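Local coordinates for phosphohistidine phosphatase SixA (Escherichia coli, PDB 1UJC), which removes phosphate from phosphohistidine in the HPt domain of the sensor ArcB, within the multistep His-Asp phosphorelay, at residues A[48-53]-A[58-63]; A[87-92]-A[117-122]. One frame throughout, in Å; residues are numbered along the deposited sequence.

Contact 1. Residues A[48-53]-A[58-63]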
loop_
_atom_site.group_PDB
_atom_site.type_symbol
_atom_site.label_atom_id
_atom_site.label_comp_id
_atom_site.label_asym_id
_atom_site.label_seq_id
_atom_site.Cartn_x
_atom_site.Cartn_y
_atom_site.Cartn_z
ATOM N N VAL A 48 8.120 -3.001 4.574
ATOM C CA VAL A 48 6.931 -3.375 3.826
ATOM C C VAL A 48 5.892 -4.069 4.702
ATOM O O VAL A 48 6.202 -5.020 5.420
ATOM C CB VAL A 48 7.299 -4.302 2.656
ATOM C CG1 VAL A 48 6.048 -4.737 1.916
ATOM C CG2 VAL A 48 8.257 -3.586 1.724
ATOM N N LEU A 49 4.658 -3.575 4.633
ATOM C CA LEU A 49 3.543 -4.128 5.393
ATOM C C LEU A 49 2.521 -4.575 4.355
ATOM O O LEU A 49 2.148 -3.800 3.475
ATOM C CB LEU A 49 2.937 -3.054 6.301
ATOM C CG LEU A 49 3.928 -2.289 7.185
ATOM C CD1 LEU A 49 3.190 -1.227 7.993
ATOM C CD2 LEU A 49 4.643 -3.260 8.113
ATOM N N VAL A 50 2.071 -5.820 4.448
ATOM C CA VAL A 50 1.122 -6.338 3.470
ATOM C C VAL A 50 -0.030 -7.139 4.071
ATOM O O VAL A 50 0.111 -7.760 5.122
ATOM C CB VAL A 50 1.858 -7.230 2.436
ATOM C CG1 VAL A 50 2.474 -8.437 3.138
ATOM C CG2 VAL A 50 0.901 -7.669 1.332
ATOM N N SER A 51 -1.171 -7.107 3.390
ATOM C CA SER A 51 -2.349 -7.850 3.808
ATOM C C SER A 51 -2.074 -9.337 3.607
ATOM O O SER A 51 -1.316 -9.717 2.720
ATOM C CB SER A 51 -3.553 -7.444 2.960
ATOM O OG SER A 51 -4.575 -8.417 3.046
ATOM N N PRO A 52 -2.687 -10.194 4.438
ATOM C CA PRO A 52 -2.524 -11.652 4.369
ATOM C C PRO A 52 -3.197 -12.266 3.139
ATOM O O PRO A 52 -2.941 -13.417 2.797
ATOM C CB PRO A 52 -3.185 -12.138 5.661
ATOM C CG PRO A 52 -3.072 -10.961 6.578
ATOM C CD PRO A 52 -3.409 -9.814 5.661
ATOM N N PHE A 53 -4.065 -11.497 2.484
ATOM C CA PHE A 53 -4.773 -11.992 1.307
ATOM C C PHE A 53 -3.879 -12.117 0.080
ATOM O O PHE A 53 -3.076 -11.227 -0.221
ATOM C CB PHE A 53 -5.974 -11.095 0.992
ATOM C CG PHE A 53 -7.104 -11.214 1.985
ATOM C CD1 PHE A 53 -7.003 -12.064 3.088
ATOM C CD2 PHE A 53 -8.266 -10.469 1.824
ATOM C CE1 PHE A 53 -8.043 -12.164 4.014
ATOM C CE2 PHE A 53 -9.309 -10.565 2.744
ATOM C CZ PHE A 53 -9.198 -11.410 3.838
ATOM N N GLN A 58 0.629 -11.041 -3.760
ATOM C CA GLN A 58 1.064 -11.179 -5.142
ATOM C C GLN A 58 1.423 -9.813 -5.721
ATOM O O GLN A 58 2.356 -9.690 -6.509
ATOM C CB GLN A 58 -0.027 -11.826 -5.989
ATOM C CG GLN A 58 0.526 -12.512 -7.222
ATOM C CD GLN A 58 -0.554 -13.055 -8.129
ATOM O OE1 GLN A 58 -1.662 -13.354 -7.687
ATOM N NE2 GLN A 58 -0.227 -13.205 -9.405
ATOM N N THR A 59 0.671 -8.788 -5.335
ATOM C CA THR A 59 0.962 -7.441 -5.802
ATOM C C THR A 59 2.366 -7.098 -5.306
ATOM O O THR A 59 3.172 -6.512 -6.033
ATOM C CB THR A 59 -0.045 -6.428 -5.235
ATOM O OG1 THR A 59 -1.339 -6.672 -5.801
ATOM C CG2 THR A 59 0.390 -5.009 -5.557
ATOM N N LEU A 60 2.656 -7.496 -4.070
ATOM C CA LEU A 60 3.961 -7.257 -3.455
ATOM C C LEU A 60 5.055 -7.966 -4.259
ATOM O O LEU A 60 6.104 -7.386 -4.530
ATOM C CB LEU A 60 3.970 -7.788 -2.017
ATOM C CG LEU A 60 4.973 -7.233 -0.994
ATOM C CD1 LEU A 60 5.238 -8.307 0.047
ATOM C CD2 LEU A 60 6.276 -6.819 -1.652
ATOM N N GLU A 61 4.810 -9.224 -4.621
ATOM C CA GLU A 61 5.779 -10.003 -5.397
ATOM C C GLU A 61 6.149 -9.233 -6.652
ATOM O O GLU A 61 7.322 -8.979 -6.925
ATOM C CB GLU A 61 5.195 -11.348 -5.852
ATOM C CG GLU A 61 4.717 -12.292 -4.777
ATOM C CD GLU A 61 4.048 -13.537 -5.368
ATOM O OE1 GLU A 61 3.456 -14.312 -4.590
ATOM O OE2 GLU A 61 4.115 -13.735 -6.612
ATOM N N GLU A 62 5.121 -8.876 -7.414
ATOM C CA GLU A 62 5.281 -8.154 -8.670
ATOM C C GLU A 62 6.078 -6.867 -8.502
ATOM O O GLU A 62 6.994 -6.583 -9.279
ATOM C CB GLU A 62 3.899 -7.866 -9.264
ATOM C CG GLU A 62 3.158 -9.128 -9.701
ATOM C CD GLU A 62 3.784 -9.782 -10.923
ATOM O OE1 GLU A 62 3.876 -11.030 -10.967
ATOM O OE2 GLU A 62 4.176 -9.041 -11.846
ATOM N N VAL A 63 5.731 -6.092 -7.481
ATOM C CA VAL A 63 6.422 -4.844 -7.211
ATOM C C VAL A 63 7.882 -5.114 -6.873
ATOM O O VAL A 63 8.778 -4.462 -7.406
ATOM C CB VAL A 63 5.765 -4.087 -6.039
ATOM C CG1 VAL A 63 6.649 -2.928 -5.599
ATOM C CG2 VAL A 63 4.401 -3.567 -6.463
#
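Strand 47-50 and helix 54-66 are the first two elements of a beta-alpha-beta unit in the histidine phosphatase fold, completed by strand 74-75, and L60 of the helix meets V48 and V50 of the strand. The evidence for a purely apolar joint is direct: no hydrogen bond crosses it, and the nearest CA atoms, those of V50 and L60, stay 7.5 Å apart. V48 and L60 approach tip to tip. V48 CG1, set anti to the backbone N (chi1 178°), comes within 4.0 Å of L60 CG and lies almost equally close to both methyls of that leucine, so it sits against the fork. V50 crosses L60 at about a right angle and offers its CG1 to L60 CD1 at 4.1 Å. L60 CD1 thereby serves both valines, whereas CD2 reaches V48 alone of the two. I106 of strand 102-107 touches both V50 and L60, and L69 also touches L60.

Past the strand the chain turns toward the ligand site. The side chain of V50 is about 11 Å from the bound tungstate, and S51 OG is hydrogen-bonded to NE2 of H108, a residue of the tungstate pocket. The same oxygen closes an ST turn just before the helix, accepting from F53 N at 3.2 Å with an N-H...O angle of 168°.

Contact 2. Residues A[87-92]-A[117-122]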
loop_
_atom_site.group_PDB
_atom_site.type_symbol
_atom_site.label_atom_id
_atom_site.label_comp_id
_atom_site.label_asym_id
_atom_site.label_seq_id
_atom_site.Cartn_x
_atom_site.Cartn_y
_atom_site.Cartn_z
ATOM N N LEU A 87 -5.382 0.472 14.484
ATOM C CA LEU A 87 -4.204 -0.331 14.776
ATOM C C LEU A 87 -3.151 -0.160 13.683
ATOM O O LEU A 87 -1.957 -0.189 13.955
ATOM C CB LEU A 87 -4.591 -1.808 14.917
ATOM C CG LEU A 87 -5.491 -2.183 16.102
ATOM C CD1 LEU A 87 -5.850 -3.666 16.028
ATOM C CD2 LEU A 87 -4.781 -1.873 17.414
ATOM N N VAL A 88 -3.595 0.016 12.442
ATOM C CA VAL A 88 -2.654 0.216 11.350
ATOM C C VAL A 88 -1.947 1.546 11.606
ATOM O O VAL A 88 -0.725 1.653 11.501
ATOM C CB VAL A 88 -3.375 0.276 9.987
ATOM C CG1 VAL A 88 -2.365 0.541 8.884
ATOM C CG2 VAL A 88 -4.110 -1.036 9.731
ATOM N N SER A 89 -2.739 2.554 11.950
ATOM C CA SER A 89 -2.231 3.888 12.251
ATOM C C SER A 89 -1.190 3.841 13.374
ATOM O O SER A 89 -0.121 4.452 13.274
ATOM C CB SER A 89 -3.398 4.787 12.665
ATOM O OG SER A 89 -2.941 5.982 13.261
ATOM N N ALA A 90 -1.509 3.112 14.439
ATOM C CA ALA A 90 -0.609 2.983 15.581
ATOM C C ALA A 90 0.668 2.219 15.219
ATOM O O ALA A 90 1.751 2.531 15.716
ATOM C CB ALA A 90 -1.326 2.283 16.731
ATOM N N TYR A 91 0.536 1.215 14.358
ATOM C CA TYR A 91 1.685 0.422 13.935
ATOM C C TYR A 91 2.633 1.366 13.182
ATOM O O TYR A 91 3.845 1.359 13.404
ATOM C CB TYR A 91 1.217 -0.718 13.017
ATOM C CG TYR A 91 2.235 -1.817 12.755
ATOM C CD1 TYR A 91 2.146 -3.047 13.411
ATOM C CD2 TYR A 91 3.256 -1.647 11.818
ATOM C CE1 TYR A 91 3.042 -4.081 13.134
ATOM C CE2 TYR A 91 4.158 -2.675 11.535
ATOM C CZ TYR A 91 4.043 -3.888 12.196
ATOM O OH TYR A 91 4.925 -4.913 11.919
ATOM N N LEU A 92 2.069 2.190 12.304
ATOM C CA LEU A 92 2.863 3.136 11.530
ATOM C C LEU A 92 3.533 4.185 12.417
ATOM O O LEU A 92 4.684 4.553 12.182
ATOM C CB LEU A 92 1.994 3.813 10.462
ATOM C CG LEU A 92 1.789 2.994 9.183
ATOM C CD1 LEU A 92 0.658 3.580 8.341
ATOM C CD2 LEU A 92 3.089 2.970 8.395
ATOM N N ALA A 117 -7.242 9.067 5.501
ATOM C CA ALA A 117 -8.004 10.032 6.298
ATOM C C ALA A 117 -7.592 9.946 7.761
ATOM O O ALA A 117 -7.336 10.963 8.404
ATOM C CB ALA A 117 -9.500 9.769 6.159
ATOM N N GLU A 118 -7.533 8.721 8.278
ATOM C CA GLU A 118 -7.140 8.476 9.663
ATOM C C GLU A 118 -5.769 9.081 9.960
ATOM O O GLU A 118 -5.557 9.664 11.019
ATOM C CB GLU A 118 -7.112 6.970 9.930
ATOM C CG GLU A 118 -6.487 6.537 11.251
ATOM C CD GLU A 118 -7.302 6.942 12.459
ATOM O OE1 GLU A 118 -8.511 7.207 12.301
ATOM O OE2 GLU A 118 -6.735 6.977 13.575
ATOM N N LEU A 119 -4.841 8.938 9.018
ATOM C CA LEU A 119 -3.491 9.466 9.189
ATOM C C LEU A 119 -3.402 10.969 8.940
ATOM O O LEU A 119 -2.612 11.671 9.578
ATOM C CB LEU A 119 -2.527 8.753 8.234
ATOM C CG LEU A 119 -2.392 7.233 8.342
ATOM C CD1 LEU A 119 -1.607 6.719 7.148
ATOM C CD2 LEU A 119 -1.701 6.860 9.642
ATOM N N CYS A 120 -4.223 11.466 8.021
ATOM C CA CYS A 120 -4.177 12.877 7.655
ATOM C C CYS A 120 -5.394 13.719 8.012
ATOM O O CYS A 120 -6.464 13.558 7.432
ATOM C CB CYS A 120 -3.918 13.000 6.152
ATOM S SG CYS A 120 -2.503 12.041 5.579
ATOM N N PRO A 121 -5.239 14.638 8.974
ATOM C CA PRO A 121 -6.342 15.507 9.388
ATOM C C PRO A 121 -6.854 16.348 8.217
ATOM O O PRO A 121 -6.070 16.800 7.383
ATOM C CB PRO A 121 -5.702 16.369 10.473
ATOM C CG PRO A 121 -4.725 15.427 11.101
ATOM C CD PRO A 121 -4.092 14.777 9.890
ATOM N N GLY A 122 -8.167 16.541 8.155
ATOM C CA GLY A 122 -8.755 17.348 7.096
ATOM C C GLY A 122 -8.990 16.654 5.768
ATOM O O GLY A 122 -9.555 17.246 4.850
#
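S89 of helix 85-98 packs against E118 and L119 at the C-terminal end of helix 111-119, a helix-helix contact in this alpha-beta fold. The nearest CA atoms across the contact, those of S89 and L119, are 6.5 Å apart.

L119 can be followed outward. Its CB carries CG beside the backbone N, anti to the carbonyl carbon (chi1 -59°), and from there the two methyls take different residues of the neighbouring helix. CD2 packs against S89, 3.9 Å from S89 OG and 4.0 Å from S89 CA. CD1 meets CD1 of L92, about one helical turn beyond S89, at 4.1 Å; the two side chains cross at about a right angle. Here the contact is buried: I5 of strand 2-7 touches L119, while V3 of that strand and L138 of strand 133-138 touch L92.

E118 forms the more exposed margin. Its chain bends at chi2 (68°), and beyond CG the carboxylate turns off, with OE2 its closer oxygen. No hydrogen bond forms, E118 OE2 staying 3.9 Å from S89 OG; the nearest atoms of this pair are S89 CB and E118 CG, at 3.8 Å.

From the N terminus, strand 2-7 and helix 25-40 come first; contact 1 then closes a short loop, with four helical residues between 48-53 and 58-63. The chain continues through strand 74-75 before contact 2 opens at 87-92, and this wider loop, 24 residues including strand 102-107, closes at 117-122. The two loops therefore follow in series, neither nesting nor crossing. Contact 1 ties a helix to the sheet, contact 2 a helix to a helix, with centres about 20 Å apart on opposite sides of the chain's centre. L49 bridges them: its CD2 packs 3.5 Å from Y91 CE2, and its CD1 lies 4.2 Å from L92 CD2.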